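Local atomic coordinates of possible thiol-disulfide isomerase (Cytophaga hutchinsonii, PDB entry 3HCZ), a protein that probably acts as a thiol-disulfide isomerase or oxidoreductase of the thioredoxin superfamily, although its activity and substrates are not established. Residues 8-16 / 22-30. Numbering follows the deposited sequence.
Sequences GKKAPNLYM and TYRYLYDVQ. With SO4 (sulfate ion), chain B.
Asn13 swings its CG to the far side of CB from the backbone N (chi1 -162°), which lays the amide flat on the Tyr27 ring, the planes 7° apart. The pair joins two irregular chain segments running antiparallel in the loop region before strand 33-39 of a thioredoxin-fold domain. Asn13 CB sits over the middle of the Tyr27 ring, 3.5 Å from its centroid, while Tyr27 N donates to Asn13 OD1 at 3.1 Å, the donor standing above the carbonyl plane. A short flat amide suits this place, for it can cover a ring and accept a bond at once. Lys10 covers the opposite face: its extended chain lays CE 3.3 Å from Tyr27 CE2, and NZ adds an off-centre cation-pi contact, something a long aliphatic chain with a charged end can do. Tyr27 OH donates to Ala11 O at 2.6 Å. A phenylalanine here would probably leave Ala11 O without the phenol donor and the ring without the bond that fixes its outer end. A sulfate, probably from the crystallisation liquor, accepts a hydrogen bond from Asn13 N through O1 at 3.2 Å, and a weak second one through O2. Farther along, Leu26 N bonds to Leu14 O; both leucines are buried, which suits their apolar chains, and both touch Tyr68 of strand 65-71. Tyr15 directs its edge at the face of Tyr25, a T-shaped (edge-to-face) pair. The segments are tied at their far end by Arg24 N, whose nearly straight bond (169° at the hydrogen) meets Met16 O at 2.9 Å.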
# COMPACT_ATOMS: atom_id res chain seq x y z
N GLY A 8 -1.44 -9.57 13.13
CA GLY A 8 -0.35 -10.06 13.96
C GLY A 8 0.63 -11.00 13.29
O GLY A 8 1.56 -11.46 13.93
N LYS A 9 0.44 -11.25 11.99
CA LYS A 9 1.39 -12.02 11.17
C LYS A 9 2.09 -11.04 10.26
O LYS A 9 1.51 -9.99 9.93
CB LYS A 9 0.65 -13.05 10.33
CG LYS A 9 -0.21 -13.99 11.17
CD LYS A 9 0.66 -15.10 11.75
CE LYS A 9 -0.13 -16.21 12.38
NZ LYS A 9 0.01 -16.05 13.85
N LYS A 10 3.34 -11.35 9.88
CA LYS A 10 4.09 -10.49 8.93
C LYS A 10 3.41 -10.60 7.56
O LYS A 10 3.04 -11.71 7.13
CB LYS A 10 5.58 -10.89 8.89
CG LYS A 10 6.51 -9.76 8.43
CD LYS A 10 8.00 -10.06 8.77
CE LYS A 10 9.00 -9.16 8.02
NZ LYS A 10 10.47 -9.51 8.37
N ALA A 11 3.16 -9.45 6.91
CA ALA A 11 2.56 -9.44 5.58
C ALA A 11 3.53 -10.17 4.65
O ALA A 11 4.75 -10.07 4.85
CB ALA A 11 2.33 -8.01 5.09
N PRO A 12 3.02 -10.93 3.66
CA PRO A 12 3.95 -11.55 2.70
C PRO A 12 4.86 -10.52 2.03
O PRO A 12 4.38 -9.43 1.65
CB PRO A 12 3.02 -12.15 1.64
CG PRO A 12 1.74 -12.49 2.43
CD PRO A 12 1.63 -11.42 3.49
N ASN A 13 6.14 -10.85 1.84
CA ASN A 13 7.06 -9.89 1.20
C ASN A 13 6.61 -9.71 -0.27
O ASN A 13 5.95 -10.58 -0.84
CB ASN A 13 8.53 -10.38 1.28
CG ASN A 13 9.57 -9.28 1.05
OD1 ASN A 13 9.25 -8.09 0.80
ND2 ASN A 13 10.84 -9.67 1.12
N LEU A 14 6.94 -8.56 -0.84
CA LEU A 14 6.64 -8.25 -2.26
C LEU A 14 7.96 -7.82 -2.91
O LEU A 14 8.67 -6.97 -2.39
CB LEU A 14 5.63 -7.10 -2.34
CG LEU A 14 4.24 -7.52 -1.84
CD1 LEU A 14 3.38 -6.27 -1.59
CD2 LEU A 14 3.59 -8.34 -2.91
N TYR A 15 8.26 -8.43 -4.05
CA TYR A 15 9.53 -8.17 -4.74
C TYR A 15 9.24 -7.31 -5.96
O TYR A 15 9.60 -7.66 -7.10
CB TYR A 15 10.20 -9.51 -5.12
CG TYR A 15 10.52 -10.40 -3.94
CD1 TYR A 15 11.77 -10.32 -3.31
CD2 TYR A 15 9.60 -11.33 -3.46
CE1 TYR A 15 12.09 -11.13 -2.22
CE2 TYR A 15 9.90 -12.13 -2.34
CZ TYR A 15 11.15 -12.05 -1.75
OH TYR A 15 11.48 -12.86 -0.69
N MSE A 16 8.60 -6.16 -5.72
CA MSE A 16 8.12 -5.31 -6.82
C MSE A 16 9.13 -4.22 -7.16
O MSE A 16 10.16 -4.07 -6.46
CB MSE A 16 6.71 -4.76 -6.50
CG MSE A 16 5.71 -5.92 -6.33
SE MSE A 16 3.98 -5.35 -5.66
CE MSE A 16 3.38 -4.32 -7.26
N THR A 22 13.35 -0.44 -10.81
CA THR A 22 14.33 -0.91 -9.86
C THR A 22 13.66 -1.57 -8.66
O THR A 22 12.65 -1.06 -8.14
CB THR A 22 15.19 0.26 -9.37
OG1 THR A 22 15.74 0.91 -10.52
CG2 THR A 22 16.31 -0.25 -8.54
N TYR A 23 14.22 -2.70 -8.20
CA TYR A 23 13.61 -3.42 -7.07
C TYR A 23 13.48 -2.54 -5.84
O TYR A 23 14.46 -1.86 -5.47
CB TYR A 23 14.42 -4.67 -6.67
CG TYR A 23 14.18 -5.86 -7.56
CD1 TYR A 23 12.88 -6.43 -7.68
CD2 TYR A 23 15.25 -6.46 -8.27
CE1 TYR A 23 12.66 -7.56 -8.49
CE2 TYR A 23 15.04 -7.59 -9.08
CZ TYR A 23 13.74 -8.13 -9.18
OH TYR A 23 13.55 -9.24 -9.96
N ARG A 24 12.30 -2.55 -5.23
CA ARG A 24 12.08 -1.99 -3.90
C ARG A 24 11.25 -2.98 -3.10
O ARG A 24 10.02 -2.94 -3.13
CB ARG A 24 11.37 -0.62 -3.99
CG ARG A 24 12.17 0.50 -4.71
CD ARG A 24 13.50 0.92 -4.00
NE ARG A 24 13.34 0.98 -2.53
CZ ARG A 24 12.71 1.95 -1.86
NH1 ARG A 24 12.59 1.85 -0.55
NH2 ARG A 24 12.20 3.02 -2.46
N TYR A 25 11.92 -3.93 -2.45
CA TYR A 25 11.19 -4.95 -1.69
C TYR A 25 10.42 -4.36 -0.53
O TYR A 25 10.91 -3.45 0.17
CB TYR A 25 12.08 -6.06 -1.10
CG TYR A 25 13.00 -6.81 -2.04
CD1 TYR A 25 12.87 -6.72 -3.46
CD2 TYR A 25 14.01 -7.63 -1.50
CE1 TYR A 25 13.78 -7.44 -4.33
CE2 TYR A 25 14.89 -8.35 -2.33
CZ TYR A 25 14.76 -8.24 -3.74
OH TYR A 25 15.62 -8.95 -4.49
N LEU A 26 9.22 -4.90 -0.30
CA LEU A 26 8.40 -4.44 0.83
C LEU A 26 9.17 -4.46 2.15
O LEU A 26 9.14 -3.47 2.94
CB LEU A 26 7.09 -5.25 0.93
CG LEU A 26 6.27 -4.94 2.19
CD1 LEU A 26 5.76 -3.48 2.14
CD2 LEU A 26 5.09 -5.95 2.28
N TYR A 27 9.88 -5.56 2.41
CA TYR A 27 10.54 -5.73 3.67
C TYR A 27 11.71 -4.76 3.87
O TYR A 27 12.17 -4.53 5.01
CB TYR A 27 11.05 -7.18 3.80
CG TYR A 27 9.97 -8.19 4.22
CD1 TYR A 27 8.62 -7.88 4.14
CD2 TYR A 27 10.32 -9.47 4.62
CE1 TYR A 27 7.63 -8.80 4.51
CE2 TYR A 27 9.37 -10.41 4.98
CZ TYR A 27 8.03 -10.07 4.92
OH TYR A 27 7.11 -11.01 5.29
N ASP A 28 12.17 -4.16 2.79
CA ASP A 28 13.28 -3.21 2.86
C ASP A 28 12.84 -1.76 3.12
O ASP A 28 13.70 -0.88 3.35
CB ASP A 28 14.13 -3.28 1.58
CG ASP A 28 14.91 -4.57 1.49
OD1 ASP A 28 15.28 -5.09 2.56
OD2 ASP A 28 15.14 -5.09 0.37
N VAL A 29 11.55 -1.53 3.14
CA VAL A 29 10.99 -0.23 3.46
C VAL A 29 11.23 0.03 4.94
O VAL A 29 10.95 -0.84 5.76
CB VAL A 29 9.51 -0.14 3.11
CG1 VAL A 29 8.94 1.21 3.58
CG2 VAL A 29 9.36 -0.29 1.56
N GLN A 30 11.75 1.21 5.25
CA GLN A 30 11.91 1.68 6.61
C GLN A 30 10.92 2.71 6.94
O GLN A 30 11.03 3.81 6.50
CB GLN A 30 13.22 2.41 6.78
CG GLN A 30 14.30 1.81 6.16
CD GLN A 30 15.00 0.98 7.12
OE1 GLN A 30 14.57 -0.11 7.36
NE2 GLN A 30 16.07 1.50 7.70
S SO4 B . 7.59 -14.29 2.92
O1 SO4 B . 6.34 -13.70 3.37
O2 SO4 B . 8.24 -13.41 1.98
O3 SO4 B . 8.57 -14.48 3.99
O4 SO4 B . 7.22 -15.58 2.30